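Local coordinates for PspGI restriction endonuclease (Pyrococcus sp. GI-H, PDB 3BM3), which probably acts as a type II restriction endonuclease, binding double-stranded DNA and cutting it at a specific sequence, at residues M58-A63 with E105-K110; T51-A56 with Y213-R218; N21-E26 with K68-Q73. The protein carries 2 engineered substitutions. All blocks are in the same frame, centred on the assembly; numbering follows the deposited sequence.

All three contacts draw on the long helix 52-80: contact 2 takes its N-terminal end, contact 1 the next turns and contact 3 a stretch further along. Their partners differ. Helix 85-115 meets it in contact 1, the exit of strand 211-214 into helix 216-227 in contact 2, and the early helix 20-31 in contact 3. Contact 1 lies about 11 Å from contact 2 and 12 Å from contact 3, centre to centre, and touches both; contacts 2 and 3 are 23 Å apart. Contacts 1 and 3 interleave along the sequence, while contact 2 spans contact 1, so one helix ties the N-terminal region to the mixed sheet.

Contact 1: M58-A63 with E105-K110; sequences MLEEKA and EIIFTK. With nucleotides of chain A.
Leu-59 and Ile-107 join two long helices, 52-80 and 85-115, in a buried helix-helix contact of this PDDEXK-clan nuclease, beside a bound adenine nucleotide. The backbones come nearest at Glu-60 and Ile-107, whose CA atoms are 7.3 Å apart. The first torsion of Ile-107 sets CG1 beside its own backbone N and opposite the carbonyl carbon (chi1 -69°), and the extended remainder of the chain carries CD1 out to the other helix. There CD1 ends over the backbone, 3.4 Å from Glu-60 N, with Glu-60 CB also close, 3.7 Å from CD1. Further back on the same branch, CG1 of Ile-107 lies 3.8 Å from CD2 of Leu-59 and 3.9 Å from its CG. These two side chains pass flank to flank, pointing opposite ways. Ile-24 closes in on CG1 of Ile-107, and Leu-59 reaches Ala-27 and Val-33, which places the pair in a larger apolar cluster. Of the Glu-60 side chain, CB is the atom that touches Ile-107. The chain then bends about its CB-CG bond (chi2 -89°) and turns its carboxylate away, to a salt bridge from OE2 to Arg-161 and to adenine DA6 of chain A. In the conformer described, one of two deposited, OE2 lies roughly ahead of the C8-H bond, but its 2.9 Å approach to C8 is short and best held in doubt. Beside it, Ala-63 CB comes 3.8 Å from the adenine N6. The closeness of this adenine would be consistent with the base flipping associated with the complex. The chemistry thus divides within one residue: the Glu-60 root packs against hydrocarbon, whereas its carboxylate has the base nearby and Arg-161 as salt-bridge partner, which probably helps to fix its orientation.

Contact 2: T51-A56 with Y213-R218; sequences TPSRIA and YVIDGR
Ser-53 and Asp-216 hold this contact, with Ile-215 beside them. The hydroxyl of Ser-53 swings opposite its own backbone N (chi1 -170°), and from there OG accepts the backbone N-H of Asp-216. The bond is long, at 3.3 Å from Asp-216 N to Ser-53 OG, but nearly straight, with an angle of 167° at the hydrogen. Ile-215 lies alongside: its CG1 is 3.7 Å from the same OG, so the hydroxyl has a polar neighbour and a hydrocarbon one from consecutive residues. OD2 of Asp-216 is hydrogen-bonded to Ser-247 OG, and Ser-247 OG in turn takes the backbone N-H of Ser-53, giving the two segments a shared third partner. All this happens at a turning point of the fold, where the parallel strand 211-214 of the mixed central sheet ends and the chain enters helix 216-227, while the first turn of helix 52-80 faces it. That first turn is capped by Thr-51, whose OG1 accepts from Arg-54 N at 3.0 Å with an angle of 162°. A water links this N-cap to the other segment: it lies 2.6 Å from Thr-51 OG1 and donates to Asp-216 OD2 at 2.8 Å. The water also sits over one face of the Arg-54 guanidinium group, its O 3.8 Å from Arg-54 CZ and offset toward the rim. OD2 therefore has two partners, Ser-247 and the water, which should limit rotation of the carboxylate. The charge of Arg-54 may favour the anionic form of Asp-216, but only from a distance, since NH1 of Arg-54 stays 6.4 Å from OD2 of Asp-216.

Contact 3: N21-E26 with K68-Q73; sequences NEIIEE and KEYEKQ
Ile-23 and Tyr-70 mark the nearest backbone approach of helices 20-31 and 52-80, with CA atoms 9.6 Å apart. Such a wide gap in this helix-helix packing, within the helical part of a PDDEXK-clan nuclease, is bridged by the tyrosine ring. Ile-23 comes in at the ring edge, in its plane: CD1 is 3.9 Å from Tyr-70 CD2, and CG1 of Ile-23 lies 4.0 Å from CE2 of Tyr-70. Val-2 and Leu-5 of the N-terminal loop also touch Tyr-70. One helical turn on from Ile-23, Glu-26 stretches out fully, its CG opposite the backbone N (chi1 -175°), and meets the phenol from the opposing direction. A phenylalanine at Tyr-70 would probably keep the packing on Ile-23 but leave the Glu-26 carboxylate without its donor and freer to turn. That carboxylate lies close to Glu-30, a like charge, so the phenol proton may help to offset the repulsion. Carboxylate and ring planes stand 55° apart, and Tyr-70 OH donates to the syn lone pair of Glu-26 OE1 over 2.9 Å.

Contact 1: M58-A63 with E105-K110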
loop_
_atom_site.group_PDB
_atom_site.type_symbol
_atom_site.label_atom_id
_atom_site.label_comp_id
_atom_site.label_asym_id
_atom_site.label_seq_id
_atom_site.Cartn_x
_atom_site.Cartn_y
_atom_site.Cartn_z
HETATM N N MSE C 58 19.303 7.240 -13.285
HETATM C CA MSE C 58 19.587 7.231 -14.719
HETATM C C MSE C 58 19.207 5.887 -15.330
HETATM O O MSE C 58 18.594 5.839 -16.398
HETATM C CB MSE C 58 21.065 7.580 -14.981
HETATM C CG MSE C 58 21.842 6.530 -15.735
HETATM SE SE MSE C 58 23.367 7.301 -16.630
HETATM C CE MSE C 58 22.427 8.545 -17.812
ATOM N N LEU C 59 19.574 4.804 -14.646
ATOM C CA LEU C 59 19.306 3.464 -15.107
ATOM C C LEU C 59 17.800 3.189 -15.092
ATOM O O LEU C 59 17.243 2.600 -16.040
ATOM C CB LEU C 59 20.055 2.434 -14.231
ATOM C CG LEU C 59 19.966 0.972 -14.671
ATOM C CD1 LEU C 59 20.239 0.788 -16.164
ATOM C CD2 LEU C 59 20.930 0.125 -13.838
ATOM N N GLU C 60 17.164 3.620 -14.024
ATOM C CA GLU C 60 15.736 3.490 -13.904
ATOM C C GLU C 60 15.032 4.185 -15.079
ATOM O O GLU C 60 14.169 3.607 -15.732
ATOM C CB GLU C 60 15.305 4.065 -12.564
ATOM C CG GLU C 60 13.947 3.687 -12.173
ATOM C CD GLU C 60 12.917 4.651 -12.679
ATOM O OE1 GLU C 60 13.276 5.685 -13.280
ATOM O OE2 GLU C 60 11.747 4.353 -12.459
ATOM N N GLU C 61 15.450 5.413 -15.365
ATOM C CA GLU C 61 14.816 6.219 -16.407
ATOM C C GLU C 61 15.016 5.576 -17.775
ATOM O O GLU C 61 14.071 5.466 -18.563
ATOM C CB GLU C 61 15.364 7.650 -16.382
ATOM C CG GLU C 61 14.905 8.411 -15.182
ATOM C CD GLU C 61 15.627 9.709 -14.944
ATOM O OE1 GLU C 61 16.769 9.905 -15.445
ATOM O OE2 GLU C 61 15.029 10.550 -14.236
ATOM N N LYS C 62 16.228 5.104 -18.052
ATOM C CA LYS C 62 16.532 4.480 -19.330
ATOM C C LYS C 62 15.759 3.192 -19.515
ATOM O O LYS C 62 15.185 2.963 -20.592
ATOM C CB LYS C 62 18.028 4.222 -19.498
ATOM C CG LYS C 62 18.413 3.820 -20.894
ATOM C CD LYS C 62 17.991 4.923 -21.907
ATOM C CE LYS C 62 18.945 5.157 -23.043
ATOM N NZ LYS C 62 18.606 6.466 -23.699
ATOM N N ALA C 63 15.695 2.376 -18.463
ATOM C CA ALA C 63 14.930 1.115 -18.515
ATOM C C ALA C 63 13.481 1.445 -18.771
ATOM O O ALA C 63 12.830 0.756 -19.544
ATOM C CB ALA C 63 15.066 0.361 -17.218
ATOM N N GLU C 105 14.369 -2.595 -7.627
ATOM C CA GLU C 105 14.954 -3.656 -6.851
ATOM C C GLU C 105 16.115 -4.267 -7.607
ATOM O O GLU C 105 17.178 -4.512 -7.045
ATOM C CB GLU C 105 13.885 -4.676 -6.478
ATOM C CG GLU C 105 12.874 -3.983 -5.538
ATOM C CD GLU C 105 11.686 -4.797 -5.027
ATOM O OE1 GLU C 105 11.867 -5.983 -4.665
ATOM O OE2 GLU C 105 10.587 -4.183 -4.891
ATOM N N ILE C 106 15.957 -4.454 -8.918
ATOM C CA ILE C 106 17.082 -4.961 -9.709
ATOM C C ILE C 106 18.287 -4.025 -9.719
ATOM O O ILE C 106 19.425 -4.448 -9.529
ATOM C CB ILE C 106 16.667 -5.275 -11.137
ATOM C CG1 ILE C 106 15.660 -6.432 -11.110
ATOM C CG2 ILE C 106 17.910 -5.585 -11.976
ATOM C CD1 ILE C 106 14.915 -6.678 -12.415
ATOM N N ILE C 107 18.007 -2.753 -9.941
ATOM C CA ILE C 107 19.023 -1.729 -9.914
ATOM C C ILE C 107 19.762 -1.755 -8.581
ATOM O O ILE C 107 20.986 -1.735 -8.542
ATOM C CB ILE C 107 18.355 -0.387 -10.196
ATOM C CG1 ILE C 107 17.900 -0.387 -11.670
ATOM C CG2 ILE C 107 19.313 0.742 -9.898
ATOM C CD1 ILE C 107 17.027 0.833 -12.023
ATOM N N PHE C 108 19.013 -1.867 -7.489
ATOM C CA PHE C 108 19.593 -1.947 -6.169
ATOM C C PHE C 108 20.573 -3.121 -6.101
ATOM O O PHE C 108 21.688 -2.959 -5.578
ATOM C CB PHE C 108 18.496 -2.070 -5.113
ATOM C CG PHE C 108 18.974 -1.795 -3.722
ATOM C CD1 PHE C 108 19.091 -0.490 -3.276
ATOM C CD2 PHE C 108 19.304 -2.838 -2.849
ATOM C CE1 PHE C 108 19.542 -0.232 -1.987
ATOM C CE2 PHE C 108 19.732 -2.567 -1.562
ATOM C CZ PHE C 108 19.836 -1.265 -1.151
ATOM N N THR C 109 20.192 -4.286 -6.638
ATOM C CA THR C 109 21.082 -5.451 -6.622
ATOM C C THR C 109 22.363 -5.219 -7.405
ATOM O O THR C 109 23.412 -5.709 -7.046
ATOM C CB THR C 109 20.398 -6.758 -7.101
ATOM O OG1 THR C 109 20.159 -6.711 -8.506
ATOM C CG2 THR C 109 19.090 -6.927 -6.416
ATOM N N LYS C 110 22.257 -4.496 -8.504
ATOM C CA LYS C 110 23.422 -4.205 -9.315
ATOM C C LYS C 110 24.428 -3.420 -8.505
ATOM O O LYS C 110 25.653 -3.639 -8.618
ATOM C CB LYS C 110 22.988 -3.420 -10.548
ATOM C CG LYS C 110 22.071 -4.187 -11.459
ATOM C CD LYS C 110 22.648 -5.565 -11.842
ATOM C CE LYS C 110 21.806 -6.272 -12.882
ATOM N NZ LYS C 110 22.163 -7.743 -12.986
ATOM P P DA A 6 5.515 3.996 -8.878
ATOM O OP1 DA A 6 6.556 4.248 -7.842
ATOM O OP2 DA A 6 4.961 5.145 -9.645
ATOM O "O5'" DA A 6 6.132 2.921 -9.875
ATOM C "C5'" DA A 6 5.498 2.649 -11.115
ATOM C "C4'" DA A 6 6.061 3.566 -12.168
ATOM O "O4'" DA A 6 7.409 3.177 -12.528
ATOM C "C3'" DA A 6 5.263 3.588 -13.471
ATOM O "O3'" DA A 6 5.005 4.947 -13.801
ATOM C "C2'" DA A 6 6.200 2.950 -14.481
ATOM C "C1'" DA A 6 7.547 3.345 -13.925
ATOM N N9 DA A 6 8.683 2.539 -14.372
ATOM C C8 DA A 6 10.004 2.808 -14.123
ATOM N N7 DA A 6 10.830 1.941 -14.651
ATOM C C5 DA A 6 9.998 1.033 -15.288
ATOM C C6 DA A 6 10.269 -0.120 -16.040
ATOM N N6 DA A 6 11.504 -0.572 -16.279
ATOM N N1 DA A 6 9.219 -0.799 -16.548
ATOM C C2 DA A 6 7.983 -0.339 -16.308
ATOM N N3 DA A 6 7.602 0.733 -15.616
ATOM C C4 DA A 6 8.671 1.386 -15.125
#

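Contact 2: T51-A56 with Y213-R218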
loop_
_atom_site.group_PDB
_atom_site.type_symbol
_atom_site.label_atom_id
_atom_site.label_comp_id
_atom_site.label_asym_id
_atom_site.label_seq_id
_atom_site.Cartn_x
_atom_site.Cartn_y
_atom_site.Cartn_z
ATOM N N THR C 51 27.162 9.095 -8.245
ATOM C CA THR C 51 26.688 8.489 -7.012
ATOM C C THR C 51 25.773 7.312 -7.330
ATOM O O THR C 51 25.201 7.247 -8.422
ATOM C CB THR C 51 25.887 9.474 -6.217
ATOM O OG1 THR C 51 24.719 9.870 -6.957
ATOM C CG2 THR C 51 26.747 10.693 -5.850
ATOM N N PRO C 52 25.607 6.392 -6.356
ATOM C CA PRO C 52 24.626 5.341 -6.534
ATOM C C PRO C 52 23.251 5.872 -6.902
ATOM O O PRO C 52 22.581 5.294 -7.764
ATOM C CB PRO C 52 24.639 4.650 -5.173
ATOM C CG PRO C 52 26.056 4.804 -4.698
ATOM C CD PRO C 52 26.370 6.212 -5.102
ATOM N N SER C 53 22.809 6.948 -6.251
ATOM C CA SER C 53 21.456 7.448 -6.495
ATOM C C SER C 53 21.370 7.940 -7.950
ATOM O O SER C 53 20.392 7.675 -8.632
ATOM C CB SER C 53 21.079 8.541 -5.507
ATOM O OG SER C 53 19.696 8.879 -5.564
ATOM N N ARG C 54 22.389 8.652 -8.423
ATOM C CA ARG C 54 22.360 9.116 -9.800
ATOM C C ARG C 54 22.379 7.979 -10.809
ATOM O O ARG C 54 21.694 8.042 -11.807
ATOM C CB ARG C 54 23.485 10.094 -10.070
ATOM C CG ARG C 54 23.257 11.373 -9.356
ATOM C CD ARG C 54 24.368 12.327 -9.638
ATOM N NE ARG C 54 24.051 13.663 -9.131
ATOM C CZ ARG C 54 24.825 14.395 -8.327
ATOM N NH1 ARG C 54 26.001 13.945 -7.896
ATOM N NH2 ARG C 54 24.420 15.604 -7.946
ATOM N N ILE C 55 23.174 6.949 -10.560
ATOM C CA ILE C 55 23.222 5.815 -11.450
ATOM C C ILE C 55 21.890 5.121 -11.420
ATOM O O ILE C 55 21.343 4.728 -12.471
ATOM C CB ILE C 55 24.315 4.836 -11.040
ATOM C CG1 ILE C 55 25.682 5.469 -11.310
ATOM C CG2 ILE C 55 24.211 3.537 -11.833
ATOM C CD1 ILE C 55 26.860 4.618 -10.878
ATOM N N ALA C 56 21.351 4.955 -10.223
ATOM C CA ALA C 56 20.051 4.290 -10.068
ATOM C C ALA C 56 18.955 5.024 -10.803
ATOM O O ALA C 56 18.181 4.411 -11.539
ATOM C CB ALA C 56 19.655 4.142 -8.599
ATOM N N TYR C 213 16.253 5.700 4.314
ATOM C CA TYR C 213 17.026 6.175 3.172
ATOM C C TYR C 213 16.129 6.820 2.147
ATOM O O TYR C 213 15.081 6.287 1.819
ATOM C CB TYR C 213 17.795 5.049 2.507
ATOM C CG TYR C 213 18.879 4.547 3.430
ATOM C CD1 TYR C 213 20.166 5.045 3.343
ATOM C CD2 TYR C 213 18.584 3.613 4.415
ATOM C CE1 TYR C 213 21.141 4.616 4.202
ATOM C CE2 TYR C 213 19.524 3.169 5.280
ATOM C CZ TYR C 213 20.829 3.685 5.183
ATOM O OH TYR C 213 21.788 3.233 6.057
ATOM N N VAL C 214 16.545 7.966 1.658
ATOM C CA VAL C 214 15.708 8.787 0.809
ATOM C C VAL C 214 16.489 9.063 -0.478
ATOM O O VAL C 214 17.698 9.164 -0.474
ATOM C CB VAL C 214 15.274 10.102 1.522
ATOM C CG1 VAL C 214 14.635 9.837 2.899
ATOM C CG2 VAL C 214 16.407 11.056 1.682
ATOM N N ILE C 215 15.798 9.124 -1.608
ATOM C CA ILE C 215 16.443 9.424 -2.853
ATOM C C ILE C 215 17.263 10.703 -2.625
ATOM O O ILE C 215 16.811 11.619 -1.970
ATOM C CB ILE C 215 15.416 9.598 -3.984
ATOM C CG1 ILE C 215 16.109 9.723 -5.334
ATOM C CG2 ILE C 215 14.407 10.725 -3.689
ATOM C CD1 ILE C 215 15.172 9.514 -6.520
ATOM N N ASP C 216 18.468 10.757 -3.175
ATOM C CA ASP C 216 19.405 11.807 -2.793
ATOM C C ASP C 216 18.824 13.187 -2.939
ATOM O O ASP C 216 19.054 14.036 -2.079
ATOM C CB ASP C 216 20.716 11.701 -3.557
ATOM C CG ASP C 216 21.559 10.510 -3.147
ATOM O OD1 ASP C 216 21.074 9.596 -2.469
ATOM O OD2 ASP C 216 22.745 10.503 -3.551
ATOM N N GLY C 217 18.064 13.393 -4.021
ATOM C CA GLY C 217 17.442 14.676 -4.350
ATOM C C GLY C 217 16.481 15.218 -3.321
ATOM O O GLY C 217 16.169 16.403 -3.306
ATOM N N ARG C 218 15.989 14.344 -2.446
ATOM C CA ARG C 218 15.032 14.751 -1.414
ATOM C C ARG C 218 15.672 14.958 -0.054
ATOM O O ARG C 218 15.096 15.556 0.821
ATOM C CB ARG C 218 13.922 13.683 -1.363
ATOM C CG ARG C 218 12.850 13.889 -0.321
ATOM C CD ARG C 218 12.264 15.271 -0.300
ATOM N NE ARG C 218 11.137 15.267 0.625
ATOM C CZ ARG C 218 10.717 16.314 1.325
ATOM N NH1 ARG C 218 11.324 17.499 1.223
ATOM N NH2 ARG C 218 9.694 16.179 2.137
HETATM O O HOH W 1 23.492 11.879 -5.815
#

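Contact 3: N21-E26 with K68-Q73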
loop_
_atom_site.group_PDB
_atom_site.type_symbol
_atom_site.label_atom_id
_atom_site.label_comp_id
_atom_site.label_asym_id
_atom_site.label_seq_id
_atom_site.Cartn_x
_atom_site.Cartn_y
_atom_site.Cartn_z
ATOM N N ASN C 21 14.272 -7.627 -16.034
ATOM C CA ASN C 21 15.702 -7.953 -15.941
ATOM C C ASN C 21 16.386 -7.742 -17.289
ATOM O O ASN C 21 17.470 -7.148 -17.368
ATOM C CB ASN C 21 15.915 -9.368 -15.377
ATOM C CG ASN C 21 15.426 -10.484 -16.303
ATOM O OD1 ASN C 21 14.397 -10.387 -16.967
ATOM N ND2 ASN C 21 16.176 -11.568 -16.329
ATOM N N GLU C 22 15.736 -8.186 -18.365
ATOM C CA GLU C 22 16.295 -8.022 -19.702
ATOM C C GLU C 22 16.380 -6.564 -20.111
ATOM O O GLU C 22 17.377 -6.130 -20.698
ATOM C CB GLU C 22 15.494 -8.843 -20.724
ATOM C CG GLU C 22 15.600 -10.331 -20.435
ATOM C CD GLU C 22 14.856 -11.229 -21.395
ATOM O OE1 GLU C 22 14.405 -10.754 -22.470
ATOM O OE2 GLU C 22 14.741 -12.439 -21.056
ATOM N N ILE C 23 15.345 -5.803 -19.772
ATOM C CA ILE C 23 15.307 -4.401 -20.093
ATOM C C ILE C 23 16.378 -3.658 -19.317
ATOM O O ILE C 23 17.036 -2.789 -19.865
ATOM C CB ILE C 23 13.918 -3.809 -19.826
ATOM C CG1 ILE C 23 12.891 -4.463 -20.783
ATOM C CG2 ILE C 23 13.942 -2.316 -19.988
ATOM C CD1 ILE C 23 11.463 -3.964 -20.606
ATOM N N ILE C 24 16.561 -4.020 -18.050
ATOM C CA ILE C 24 17.590 -3.395 -17.222
ATOM C C ILE C 24 18.969 -3.689 -17.827
ATOM O O ILE C 24 19.845 -2.795 -17.922
ATOM C CB ILE C 24 17.498 -3.878 -15.761
ATOM C CG1 ILE C 24 16.252 -3.278 -15.072
ATOM C CG2 ILE C 24 18.768 -3.486 -14.929
ATOM C CD1 ILE C 24 16.385 -1.829 -14.718
ATOM N N GLU C 25 19.167 -4.934 -18.253
ATOM C CA GLU C 25 20.459 -5.292 -18.897
ATOM C C GLU C 25 20.660 -4.487 -20.168
ATOM O O GLU C 25 21.759 -3.999 -20.422
ATOM C CB GLU C 25 20.578 -6.786 -19.164
ATOM C CG GLU C 25 20.687 -7.675 -17.908
ATOM C CD GLU C 25 21.866 -7.307 -16.974
ATOM O OE1 GLU C 25 22.926 -6.845 -17.462
ATOM O OE2 GLU C 25 21.722 -7.485 -15.740
ATOM N N GLU C 26 19.599 -4.325 -20.954
ATOM C CA GLU C 26 19.662 -3.516 -22.159
ATOM C C GLU C 26 20.065 -2.082 -21.827
ATOM O O GLU C 26 20.933 -1.489 -22.494
ATOM C CB GLU C 26 18.326 -3.522 -22.864
ATOM C CG GLU C 26 18.335 -2.810 -24.164
ATOM C CD GLU C 26 17.129 -3.166 -25.014
ATOM O OE1 GLU C 26 16.267 -3.995 -24.566
ATOM O OE2 GLU C 26 17.071 -2.598 -26.129
ATOM N N LYS C 68 8.879 1.593 -22.385
ATOM C CA LYS C 68 7.792 2.294 -23.094
ATOM C C LYS C 68 7.833 2.071 -24.589
ATOM O O LYS C 68 6.797 2.035 -25.242
ATOM C CB LYS C 68 7.804 3.768 -22.778
ATOM C CG LYS C 68 7.350 4.029 -21.366
ATOM C CD LYS C 68 7.108 5.493 -21.098
ATOM C CE LYS C 68 8.393 6.278 -21.062
ATOM N NZ LYS C 68 8.173 7.647 -20.517
ATOM N N GLU C 69 9.032 1.944 -25.144
ATOM C CA GLU C 69 9.168 1.629 -26.552
ATOM C C GLU C 69 8.576 0.274 -26.847
ATOM O O GLU C 69 7.885 0.094 -27.844
ATOM C CB GLU C 69 10.635 1.641 -26.976
ATOM C CG GLU C 69 11.287 3.021 -26.915
ATOM C CD GLU C 69 12.774 2.979 -27.282
ATOM O OE1 GLU C 69 13.085 2.562 -28.417
ATOM O OE2 GLU C 69 13.636 3.383 -26.449
ATOM N N TYR C 70 8.852 -0.689 -25.988
ATOM C CA TYR C 70 8.257 -2.016 -26.143
ATOM C C TYR C 70 6.751 -1.969 -25.942
ATOM O O TYR C 70 6.001 -2.574 -26.691
ATOM C CB TYR C 70 8.866 -2.998 -25.172
ATOM C CG TYR C 70 10.282 -3.409 -25.501
ATOM C CD1 TYR C 70 10.725 -3.520 -26.818
ATOM C CD2 TYR C 70 11.192 -3.710 -24.492
ATOM C CE1 TYR C 70 12.023 -3.903 -27.102
ATOM C CE2 TYR C 70 12.480 -4.088 -24.776
ATOM C CZ TYR C 70 12.886 -4.208 -26.076
ATOM O OH TYR C 70 14.169 -4.596 -26.404
ATOM N N GLU C 71 6.322 -1.224 -24.939
ATOM C CA GLU C 71 4.888 -1.083 -24.657
ATOM C C GLU C 71 4.182 -0.536 -25.892
ATOM O O GLU C 71 3.094 -0.967 -26.234
ATOM C CB GLU C 71 4.697 -0.109 -23.514
ATOM C CG GLU C 71 3.281 -0.017 -23.014
ATOM C CD GLU C 71 3.120 1.028 -21.953
ATOM O OE1 GLU C 71 3.146 2.221 -22.303
ATOM O OE2 GLU C 71 2.980 0.662 -20.778
ATOM N N LYS C 72 4.812 0.430 -26.561
ATOM C CA LYS C 72 4.233 1.068 -27.750
ATOM C C LYS C 72 4.111 0.052 -28.865
ATOM O O LYS C 72 3.087 -0.037 -29.546
ATOM C CB LYS C 72 5.114 2.223 -28.192
ATOM C CG LYS C 72 4.611 2.946 -29.407
ATOM C CD LYS C 72 5.457 4.182 -29.653
ATOM C CE LYS C 72 5.051 4.862 -30.931
ATOM N NZ LYS C 72 3.609 5.223 -30.890
ATOM N N GLN C 73 5.142 -0.762 -29.053
ATOM C CA GLN C 73 5.051 -1.820 -30.050
ATOM C C GLN C 73 3.895 -2.763 -29.784
ATOM O O GLN C 73 3.140 -3.137 -30.685
ATOM C CB GLN C 73 6.332 -2.635 -30.081
ATOM C CG GLN C 73 7.510 -1.876 -30.634
ATOM C CD GLN C 73 8.717 -2.744 -30.744
ATOM O OE1 GLN C 73 8.614 -3.923 -31.104
ATOM N NE2 GLN C 73 9.860 -2.196 -30.400
#